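Local coordinates for transcription elongation factor SPT6 (Candida glabrata, PDB 3PJP), which binds the phosphorylated C-terminal repeat domain of RNA polymerase II through its tandem SH2 domain and probably acts as a histone H3-H4 chaperone during transcription elongation, at residues A[47-52]-A[57-62]; A[19-24]-A[34-39]; A[81-86]-A[166-171]. One frame throughout, in Å; residues are numbered along the deposited sequence. Where two conformers were deposited one is given.

Contact 1 (A[47-52]-A[57-62])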
loop_
_atom_site.group_PDB
_atom_site.type_symbol
_atom_site.label_atom_id
_atom_site.label_comp_id
_atom_site.label_asym_id
_atom_site.label_seq_id
_atom_site.Cartn_x
_atom_site.Cartn_y
_atom_site.Cartn_z
ATOM N N ILE A 47 10.645 -9.045 -1.003
ATOM C CA ILE A 47 10.455 -8.336 -2.259
ATOM C C ILE A 47 10.521 -6.846 -1.985
ATOM O O ILE A 47 9.879 -6.354 -1.063
ATOM C CB ILE A 47 9.119 -8.685 -2.932
ATOM C CG1 ILE A 47 9.199 -10.060 -3.593
ATOM C CG2 ILE A 47 8.747 -7.645 -3.978
ATOM C CD1 ILE A 47 7.850 -10.564 -4.101
ATOM N N THR A 48 11.320 -6.131 -2.768
ATOM C CA THR A 48 11.303 -4.676 -2.711
ATOM C C THR A 48 10.709 -4.175 -4.008
ATOM O O THR A 48 11.061 -4.661 -5.077
ATOM C CB THR A 48 12.725 -4.086 -2.549
ATOM O OG1 THR A 48 13.294 -4.544 -1.318
ATOM C CG2 THR A 48 12.671 -2.570 -2.562
ATOM N N TRP A 49 9.791 -3.219 -3.926
ATOM C CA TRP A 49 9.208 -2.674 -5.145
ATOM C C TRP A 49 9.048 -1.172 -5.068
ATOM O O TRP A 49 9.027 -0.592 -3.975
ATOM C CB TRP A 49 7.895 -3.379 -5.518
ATOM C CG TRP A 49 6.702 -3.192 -4.576
ATOM C CD1 TRP A 49 6.522 -3.765 -3.354
ATOM C CD2 TRP A 49 5.532 -2.413 -4.834
ATOM N NE1 TRP A 49 5.297 -3.382 -2.819
ATOM C CE2 TRP A 49 4.677 -2.549 -3.716
ATOM C CE3 TRP A 49 5.122 -1.616 -5.905
ATOM C CZ2 TRP A 49 3.435 -1.910 -3.642
ATOM C CZ3 TRP A 49 3.902 -0.986 -5.834
ATOM C CH2 TRP A 49 3.066 -1.132 -4.708
ATOM N N LYS A 50 8.959 -0.540 -6.233
ATOM C CA LYS A 50 8.922 0.917 -6.303
ATOM C C LYS A 50 7.500 1.439 -6.472
ATOM O O LYS A 50 6.803 1.079 -7.415
ATOM C CB LYS A 50 9.811 1.438 -7.437
ATOM C CG LYS A 50 9.868 2.966 -7.506
ATOM C CD LYS A 50 10.703 3.464 -8.692
ATOM C CE LYS A 50 10.709 4.994 -8.712
ATOM N NZ LYS A 50 11.561 5.559 -9.790
ATOM N N LEU A 51 7.075 2.297 -5.552
ATOM C CA LEU A 51 5.745 2.885 -5.623
ATOM C C LEU A 51 5.768 4.219 -6.352
ATOM O O LEU A 51 4.815 4.579 -7.040
ATOM C CB LEU A 51 5.185 3.128 -4.219
ATOM C CG LEU A 51 4.669 1.914 -3.439
ATOM C CD1 LEU A 51 5.815 1.099 -2.869
ATOM C CD2 LEU A 51 3.736 2.376 -2.315
ATOM N N ASP A 52 6.845 4.972 -6.154
ATOM C CA ASP A 52 6.936 6.337 -6.652
ATOM C C ASP A 52 8.371 6.822 -6.492
ATOM O O ASP A 52 9.215 6.105 -5.963
ATOM C CB ASP A 52 5.991 7.235 -5.845
ATOM C CG ASP A 52 5.472 8.414 -6.645
ATOM O OD1 ASP A 52 4.450 8.251 -7.348
ATOM O OD2 ASP A 52 6.075 9.504 -6.561
ATOM N N GLN A 57 8.594 -0.040 -1.102
ATOM C CA GLN A 57 8.080 -0.922 -0.077
ATOM C C GLN A 57 8.841 -2.231 -0.045
ATOM O O GLN A 57 9.166 -2.806 -1.090
ATOM C CB GLN A 57 6.587 -1.171 -0.282
ATOM C CG GLN A 57 5.995 -2.149 0.706
ATOM C CD GLN A 57 4.499 -2.256 0.568
ATOM O OE1 GLN A 57 3.989 -2.952 -0.313
ATOM N NE2 GLN A 57 3.778 -1.542 1.426
ATOM N N HIS A 58 9.124 -2.698 1.164
ATOM C CA HIS A 58 9.746 -3.992 1.368
ATOM C C HIS A 58 8.718 -4.962 1.943
ATOM O O HIS A 58 8.063 -4.668 2.951
ATOM C CB HIS A 58 10.949 -3.844 2.293
ATOM C CG HIS A 58 11.957 -2.844 1.811
ATOM N ND1 HIS A 58 13.009 -3.187 0.988
ATOM C CD2 HIS A 58 12.074 -1.514 2.036
ATOM C CE1 HIS A 58 13.734 -2.112 0.731
ATOM N NE2 HIS A 58 13.189 -1.083 1.355
ATOM N N VAL A 59 8.574 -6.099 1.272
ATOM C CA VAL A 59 7.554 -7.095 1.583
ATOM C C VAL A 59 8.239 -8.371 2.032
ATOM O O VAL A 59 9.103 -8.908 1.322
ATOM C CB VAL A 59 6.710 -7.367 0.341
ATOM C CG1 VAL A 59 5.583 -8.368 0.647
ATOM C CG2 VAL A 59 6.145 -6.062 -0.198
ATOM N N ASP A 60 7.884 -8.854 3.219
ATOM C CA ASP A 60 8.511 -10.068 3.716
ATOM C C ASP A 60 7.803 -11.311 3.224
ATOM O O ASP A 60 6.581 -11.357 3.153
ATOM C CB ASP A 60 8.582 -10.096 5.239
ATOM C CG ASP A 60 9.250 -11.359 5.753
ATOM O OD1 ASP A 60 10.495 -11.434 5.726
ATOM O OD2 ASP A 60 8.527 -12.275 6.187
ATOM N N ILE A 61 8.604 -12.311 2.871
ATOM C CA ILE A 61 8.100 -13.626 2.496
ATOM C C ILE A 61 8.590 -14.665 3.507
ATOM O O ILE A 61 9.797 -14.868 3.674
ATOM C CB ILE A 61 8.567 -14.014 1.075
ATOM C CG1 ILE A 61 8.096 -12.979 0.054
ATOM C CG2 ILE A 61 8.003 -15.369 0.684
ATOM C CD1 ILE A 61 8.817 -13.089 -1.279
ATOM N N GLN A 62 7.657 -15.316 4.188
ATOM C CA GLN A 62 8.003 -16.379 5.127
ATOM C C GLN A 62 7.919 -17.741 4.439
ATOM O O GLN A 62 6.923 -18.068 3.773
ATOM C CB GLN A 62 7.068 -16.350 6.338
ATOM C CG GLN A 62 7.157 -17.575 7.249
ATOM C CD GLN A 62 8.254 -17.475 8.292
ATOM O OE1 GLN A 62 8.222 -16.600 9.165
ATOM N NE2 GLN A 62 9.236 -18.372 8.210
#
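I47, T48 and W49 pair with V59, H58 and Q57 in the antiparallel hairpin of strands 44-52 and 55-64, mid-sheet in the N-terminal SH2 domain. Two hydrogen-bonded pairs, I47 with V59 and W49 with Q57, flank the non-hydrogen-bonded pair T48-H58. A classic beta bulge at L51 and D52 follows this ladder. On the face of I47, W49, Q57 and V59, the CD1 methyl of L51 lies 3.8 Å above the centre of the W49 ring. With CG between the backbone N and the carbonyl carbon (chi1 66°), W49 lays its indole alongside the extended Q57 chain. W49 NE1 donates to Q57 OE1 at 2.9 Å, from 25° outside the amide carbonyl plane. V59 CG2 meets the indole edge, 3.8 Å from W49 NE1. I47 CG1 packs at 3.8 Å against I61 CD1. On the other face T48 OG1 and H58 ND1 stand 2.7 Å apart in a hydrogen bond, and T48 OG1 also bonds R36 NE. The indole N-H is thus satisfied inside a mostly apolar layer, where W49 packs on L94, I98 and L101 of helix 86-105, and Q57 OE1, also bonded to K97 NZ, takes two donors.

Contact 2 (A[19-24]-A[34-39]). With ACT (acetate ion), chain C.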
loop_
_atom_site.group_PDB
_atom_site.type_symbol
_atom_site.label_atom_id
_atom_site.label_comp_id
_atom_site.label_asym_id
_atom_site.label_seq_id
_atom_site.Cartn_x
_atom_site.Cartn_y
_atom_site.Cartn_z
ATOM N N LYS A 19 18.730 -1.722 1.304
ATOM C CA LYS A 19 19.292 -0.482 0.780
ATOM C C LYS A 19 19.766 -0.666 -0.653
ATOM O O LYS A 19 19.485 0.160 -1.532
ATOM C CB LYS A 19 20.442 0.007 1.660
ATOM C CG LYS A 19 21.041 1.325 1.194
ATOM C CD LYS A 19 19.979 2.415 1.176
ATOM C CE LYS A 19 20.222 3.418 0.063
ATOM N NZ LYS A 19 21.519 4.124 0.208
ATOM N N GLN A 20 20.474 -1.769 -0.885
ATOM C CA GLN A 20 20.969 -2.080 -2.221
ATOM C C GLN A 20 19.797 -2.150 -3.194
ATOM O O GLN A 20 19.867 -1.615 -4.302
ATOM C CB GLN A 20 21.766 -3.390 -2.212
ATOM C CG GLN A 20 23.113 -3.288 -1.477
ATOM C CD GLN A 20 23.773 -4.634 -1.261
ATOM O OE1 GLN A 20 23.100 -5.649 -1.097
ATOM N NE2 GLN A 20 25.104 -4.653 -1.282
ATOM N N ALA A 21 18.713 -2.791 -2.760
ATOM C CA ALA A 21 17.507 -2.907 -3.573
ATOM C C ALA A 21 16.913 -1.546 -3.940
ATOM O O ALA A 21 16.517 -1.325 -5.079
ATOM C CB ALA A 21 16.453 -3.793 -2.867
ATOM N N GLU A 22 16.842 -0.629 -2.978
ATOM C CA GLU A 22 16.304 0.696 -3.278
ATOM C C GLU A 22 17.209 1.432 -4.270
ATOM O O GLU A 22 16.735 2.050 -5.222
ATOM C CB GLU A 22 16.130 1.524 -2.000
ATOM C CG GLU A 22 15.185 0.904 -0.987
ATOM C CD GLU A 22 14.867 1.848 0.148
ATOM O OE1 GLU A 22 15.483 2.934 0.201
ATOM O OE2 GLU A 22 14.002 1.515 0.985
ATOM N N ASP A 23 18.516 1.364 -4.046
ATOM C CA ASP A 23 19.446 1.988 -4.980
ATOM C C ASP A 23 19.314 1.383 -6.376
ATOM O O ASP A 23 19.365 2.099 -7.375
ATOM C CB ASP A 23 20.887 1.894 -4.478
ATOM C CG ASP A 23 21.159 2.831 -3.312
ATOM O OD1 ASP A 23 20.336 3.743 -3.073
ATOM O OD2 ASP A 23 22.202 2.660 -2.644
ATOM N N TYR A 24 19.129 0.069 -6.444
ATOM C CA TYR A 24 18.980 -0.600 -7.731
ATOM C C TYR A 24 17.697 -0.174 -8.454
ATOM O O TYR A 24 17.704 0.033 -9.668
ATOM C CB TYR A 24 19.029 -2.123 -7.549
ATOM C CG TYR A 24 18.814 -2.934 -8.807
ATOM C CD1 TYR A 24 19.876 -3.239 -9.650
ATOM C CD2 TYR A 24 17.554 -3.425 -9.131
ATOM C CE1 TYR A 24 19.680 -3.997 -10.794
ATOM C CE2 TYR A 24 17.346 -4.181 -10.278
ATOM C CZ TYR A 24 18.419 -4.461 -11.106
ATOM O OH TYR A 24 18.226 -5.215 -12.244
ATOM N N VAL A 34 12.452 -6.342 -7.105
ATOM C CA VAL A 34 13.384 -7.454 -7.026
ATOM C C VAL A 34 12.952 -8.379 -5.907
ATOM O O VAL A 34 12.328 -7.946 -4.932
ATOM C CB VAL A 34 14.830 -7.000 -6.739
ATOM C CG1 VAL A 34 15.407 -6.246 -7.939
ATOM C CG2 VAL A 34 14.892 -6.163 -5.466
ATOM N N ILE A 35 13.267 -9.657 -6.060
ATOM C CA ILE A 35 13.189 -10.599 -4.959
ATOM C C ILE A 35 14.602 -10.661 -4.377
ATOM O O ILE A 35 15.584 -10.593 -5.112
ATOM C CB ILE A 35 12.740 -11.980 -5.464
ATOM C CG1 ILE A 35 11.504 -11.825 -6.341
ATOM C CG2 ILE A 35 12.502 -12.935 -4.308
ATOM C CD1 ILE A 35 10.988 -13.132 -6.907
ATOM N N ARG A 36 14.723 -10.765 -3.062
ATOM C CA ARG A 36 16.048 -10.687 -2.465
ATOM C C ARG A 36 16.179 -11.458 -1.164
ATOM O O ARG A 36 15.210 -12.037 -0.650
ATOM C CB ARG A 36 16.443 -9.227 -2.224
ATOM C CG ARG A 36 15.480 -8.478 -1.310
ATOM C CD ARG A 36 16.043 -7.099 -0.960
ATOM N NE ARG A 36 15.146 -6.305 -0.116
ATOM C CZ ARG A 36 15.059 -6.419 1.206
ATOM N NH1 ARG A 36 15.786 -7.324 1.848
ATOM N NH2 ARG A 36 14.233 -5.635 1.892
ATOM N N GLN A 37 17.401 -11.434 -0.651
ATOM C CA GLN A 37 17.759 -11.944 0.661
ATOM C C GLN A 37 17.011 -11.151 1.727
ATOM O O GLN A 37 16.877 -9.934 1.623
ATOM C CB GLN A 37 19.279 -11.796 0.841
ATOM C CG GLN A 37 19.810 -11.942 2.260
ATOM C CD GLN A 37 21.267 -11.490 2.381
ATOM O OE1 GLN A 37 22.197 -12.266 2.150
ATOM N NE2 GLN A 37 21.465 -10.227 2.734
ATOM N N SER A 38 16.497 -11.849 2.735
ATOM C CA SER A 38 15.880 -11.198 3.875
ATOM C C SER A 38 16.873 -11.059 5.023
ATOM O O SER A 38 17.669 -11.960 5.280
ATOM C CB SER A 38 14.663 -11.992 4.340
ATOM O OG SER A 38 14.168 -11.484 5.560
ATOM N N SER A 39 16.828 -9.880 5.643
ATOM C CA SER A 39 17.730 -9.465 6.710
ATOM C C SER A 39 18.155 -10.635 7.576
ATOM O O SER A 39 19.242 -11.185 7.406
ATOM C CB SER A 39 17.043 -8.405 7.575
ATOM O OG SER A 39 17.957 -7.409 7.997
HETATM C C ACT C . 14.773 -7.159 5.067
HETATM O O ACT C . 14.473 -6.061 4.558
HETATM O OXT ACT C . 15.866 -7.650 4.708
HETATM C CH3 ACT C . 13.871 -7.841 6.050
#
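OXT of the bound acetate is gripped by two donors, R36 NH1 on strand 33-37 at 2.9 Å and the backbone N of S39, in the loop after it, at 2.6 Å, while the CD of R36 rests 3.8 Å from CB of A21 across the contact. S39 was deposited in two conformers, which makes its part less certain. The second acetate oxygen, O, lies 2.7 Å from R36 NH2, so the carboxylate meets the guanidinium edge in two nearly straight bonds, of 171° at NH1 and 165° at NH2. R36 NE donates to T48 OG1; with the bent 2.8 Å bond from NH1 to Q37 O this restricts rotation of the guanidinium. The R36 side chain runs extended from CG to NE, which brings its CD beside A21 of helix 18-25. The rest of the contact is apolar. CG2 of V34 touches A21 CB at 3.8 Å, and CG1 of V34 lies 3.7 Å from Y24 CE2, approaching the ring obliquely. R36 ends an F-V-I-R sequence, the counterpart of the SH2 FLVR signature, whose arginine binds phosphate; acetate, probably from the crystallisation liquor, plausibly imitates that anion. Helix 18-25 and strand 33-37, running at 158° to each other, belong to the beta-alpha-beta unit that starts with strand 13-14; F14 and F16 pack on Y24, and strand 44-52 lies beside strand 33-37.

Contact 3 (A[81-86]-A[166-171]). With ACT (acetate ion), chain D.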
loop_
_atom_site.group_PDB
_atom_site.type_symbol
_atom_site.label_atom_id
_atom_site.label_comp_id
_atom_site.label_asym_id
_atom_site.label_seq_id
_atom_site.Cartn_x
_atom_site.Cartn_y
_atom_site.Cartn_z
ATOM N N GLN A 81 -1.208 -14.670 3.699
ATOM C CA GLN A 81 -1.702 -15.487 2.604
ATOM C C GLN A 81 -0.671 -16.508 2.123
ATOM O O GLN A 81 0.493 -16.166 1.877
ATOM C CB GLN A 81 -2.137 -14.612 1.430
ATOM C CG GLN A 81 -2.624 -15.427 0.255
ATOM C CD GLN A 81 -3.837 -16.247 0.622
ATOM O OE1 GLN A 81 -4.810 -15.715 1.153
ATOM N NE2 GLN A 81 -3.782 -17.553 0.363
ATOM N N ARG A 82 -1.106 -17.758 1.940
ATOM C CA ARG A 82 -0.210 -18.778 1.397
ATOM C C ARG A 82 -0.191 -18.859 -0.124
ATOM O O ARG A 82 -1.224 -18.744 -0.793
ATOM C CB ARG A 82 -0.521 -20.158 1.983
ATOM C CG ARG A 82 -0.147 -20.247 3.439
ATOM C CD ARG A 82 -1.119 -21.112 4.201
ATOM N NE ARG A 82 -0.639 -22.478 4.314
ATOM C CZ ARG A 82 -0.073 -22.981 5.405
ATOM N NH1 ARG A 82 0.081 -22.227 6.490
ATOM N NH2 ARG A 82 0.333 -24.243 5.410
ATOM N N TYR A 83 1.011 -19.081 -0.653
ATOM C CA TYR A 83 1.232 -19.247 -2.082
ATOM C C TYR A 83 2.168 -20.433 -2.314
ATOM O O TYR A 83 2.898 -20.833 -1.410
ATOM C CB TYR A 83 1.878 -17.999 -2.679
ATOM C CG TYR A 83 1.095 -16.727 -2.444
ATOM C CD1 TYR A 83 0.169 -16.277 -3.371
ATOM C CD2 TYR A 83 1.296 -15.973 -1.301
ATOM C CE1 TYR A 83 -0.554 -15.113 -3.164
ATOM C CE2 TYR A 83 0.586 -14.806 -1.086
ATOM C CZ TYR A 83 -0.333 -14.381 -2.022
ATOM O OH TYR A 83 -1.040 -13.223 -1.802
ATOM N N HIS A 84 2.151 -20.980 -3.527
ATOM C CA HIS A 84 2.997 -22.119 -3.870
ATOM C C HIS A 84 4.427 -21.745 -4.220
ATOM O O HIS A 84 5.362 -22.514 -3.966
ATOM C CB HIS A 84 2.409 -22.876 -5.061
ATOM C CG HIS A 84 1.046 -23.426 -4.812
ATOM N ND1 HIS A 84 0.798 -24.402 -3.874
ATOM C CD2 HIS A 84 -0.147 -23.137 -5.383
ATOM C CE1 HIS A 84 -0.494 -24.688 -3.872
ATOM N NE2 HIS A 84 -1.088 -23.937 -4.783
ATOM N N ASP A 85 4.602 -20.590 -4.850
ATOM C CA ASP A 85 5.912 -20.252 -5.397
ATOM C C ASP A 85 6.017 -18.765 -5.713
ATOM O O ASP A 85 5.034 -18.022 -5.597
ATOM C CB ASP A 85 6.194 -21.098 -6.648
ATOM C CG ASP A 85 5.087 -20.990 -7.677
ATOM O OD1 ASP A 85 4.892 -19.879 -8.204
ATOM O OD2 ASP A 85 4.412 -22.011 -7.959
ATOM N N LEU A 86 7.213 -18.333 -6.099
ATOM C CA LEU A 86 7.462 -16.911 -6.305
ATOM C C LEU A 86 6.679 -16.366 -7.490
ATOM O O LEU A 86 6.214 -15.235 -7.457
ATOM C CB LEU A 86 8.963 -16.660 -6.514
ATOM C CG LEU A 86 9.834 -16.880 -5.276
ATOM C CD1 LEU A 86 11.306 -16.926 -5.673
ATOM C CD2 LEU A 86 9.621 -15.806 -4.245
ATOM N N LEU A 166 -2.641 0.211 1.715
ATOM C CA LEU A 166 -2.735 -0.552 0.471
ATOM C C LEU A 166 -2.412 -2.003 0.782
ATOM O O LEU A 166 -1.346 -2.296 1.318
ATOM C CB LEU A 166 -1.703 -0.011 -0.528
ATOM C CG LEU A 166 -1.591 -0.800 -1.834
ATOM C CD1 LEU A 166 -2.880 -0.688 -2.622
ATOM C CD2 LEU A 166 -0.392 -0.302 -2.678
ATOM N N THR A 167 -3.328 -2.913 0.461
ATOM C CA THR A 167 -3.026 -4.343 0.567
ATOM C C THR A 167 -3.181 -5.010 -0.792
ATOM O O THR A 167 -3.564 -4.372 -1.769
ATOM C CB THR A 167 -3.927 -5.067 1.578
ATOM O OG1 THR A 167 -5.224 -5.253 1.001
ATOM C CG2 THR A 167 -4.034 -4.268 2.888
ATOM N N HIS A 168 -2.862 -6.296 -0.864
ATOM C CA HIS A 168 -3.013 -7.009 -2.127
ATOM C C HIS A 168 -4.472 -7.308 -2.469
ATOM O O HIS A 168 -4.780 -7.693 -3.593
ATOM C CB HIS A 168 -2.162 -8.290 -2.158
ATOM C CG HIS A 168 -2.626 -9.369 -1.223
ATOM N ND1 HIS A 168 -2.387 -9.339 0.134
ATOM C CD2 HIS A 168 -3.275 -10.534 -1.462
ATOM C CE1 HIS A 168 -2.886 -10.428 0.693
ATOM N NE2 HIS A 168 -3.426 -11.172 -0.255
ATOM N N THR A 169 -5.371 -7.102 -1.508
ATOM C CA THR A 169 -6.791 -7.360 -1.735
ATOM C C THR A 169 -7.619 -6.081 -1.801
ATOM O O THR A 169 -8.774 -6.112 -2.211
ATOM C CB THR A 169 -7.393 -8.314 -0.678
ATOM O OG1 THR A 169 -7.295 -7.733 0.626
ATOM C CG2 THR A 169 -6.662 -9.657 -0.691
ATOM N N GLY A 170 -7.034 -4.949 -1.417
ATOM C CA GLY A 170 -7.788 -3.710 -1.460
ATOM C C GLY A 170 -7.191 -2.646 -0.566
ATOM O O GLY A 170 -5.982 -2.627 -0.332
ATOM N N PHE A 171 -8.057 -1.786 -0.042
ATOM C CA PHE A 171 -7.645 -0.633 0.750
ATOM C C PHE A 171 -8.199 -0.776 2.157
ATOM O O PHE A 171 -9.433 -0.753 2.359
ATOM C CB PHE A 171 -8.163 0.651 0.096
ATOM C CG PHE A 171 -7.868 0.735 -1.365
ATOM C CD1 PHE A 171 -6.632 1.195 -1.804
ATOM C CD2 PHE A 171 -8.806 0.335 -2.305
ATOM C CE1 PHE A 171 -6.343 1.261 -3.158
ATOM C CE2 PHE A 171 -8.539 0.399 -3.658
ATOM C CZ PHE A 171 -7.295 0.866 -4.092
HETATM C C ACT D . -0.628 -25.073 2.046
HETATM O O ACT D . -0.768 -23.835 2.095
HETATM O OXT ACT D . 0.099 -25.553 2.939
HETATM C CH3 ACT D . -1.287 -25.926 0.999
HETATM O O HOH W 1 -5.244 -13.097 0.671
#
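Q81 and H168, whose CA atoms are 9.8 Å apart, make the nearest backbone approach between segments 81-86 and 166-171, so the two backbones are too far apart to pair, and the segments meet through side chains and one water. Residues 81-83 form the outermost strand of the first sheet, after which D85 caps the start of helix 86-105. In 166-171 the chain reverses: T167 N donates to G170 O at 2.8 Å, H168 and T169 have backbone angles near those of a type I turn, and T167 OG1 accepts from T169 N in an ST turn. At the tip of this reversal, H168 points its imidazole at the first domain, with CG between the backbone N and the carbonyl carbon (chi1 69°). The Y83 ring comes from the opposite direction, and its OH lies 3.5 Å from H168 NE2, oblique to the imidazole. Q81 CB is 4.0 Å from the same H168 NE2. A single water closes the polar link, donating to Q81 OE1 at 2.7 Å and bonded to H168 NE2 at 2.8 Å. Q81 is bent about its CB-CG bond (chi2 62°), and its NE2 donates to R82 O at 3.0 Å, almost straight at 175° and on a lone pair. The amide is therefore held at both ends. T169 CG2 covers part of one face of the H168 ring, and Y93 of helix 86-105 also meets that ring. Away from the interface R82 NE and NH2 hold an acetate, probably from the crystallisation liquor. The contact is a small, partly hydrated junction between an edge strand of one SH2 sheet and a hairpin turn of the other, part of the domain-domain interface of this tandem SH2 unit.

In the fold
From the N terminus, contact 2 closes first, bringing strand 33-37 back under helix 18-25 across a short connection. Contact 1 follows as the tighter hairpin of the next two strands. Contact 3 opens only afterwards and closes a loop of about 80 residues that takes in helices 86-105 and 115-128 and four strands of the second sheet. The three are in series, without nesting or crossing. Contacts 1 and 2 join directly, through H58 NE2 to E22 OE2 and T48 OG1 to R36 NE, both probable hydrogen bonds. From contact 3, L86 packs on I61 of contact 1 and I35 of contact 2 within the first domain, while W49 on L166 reaches the second.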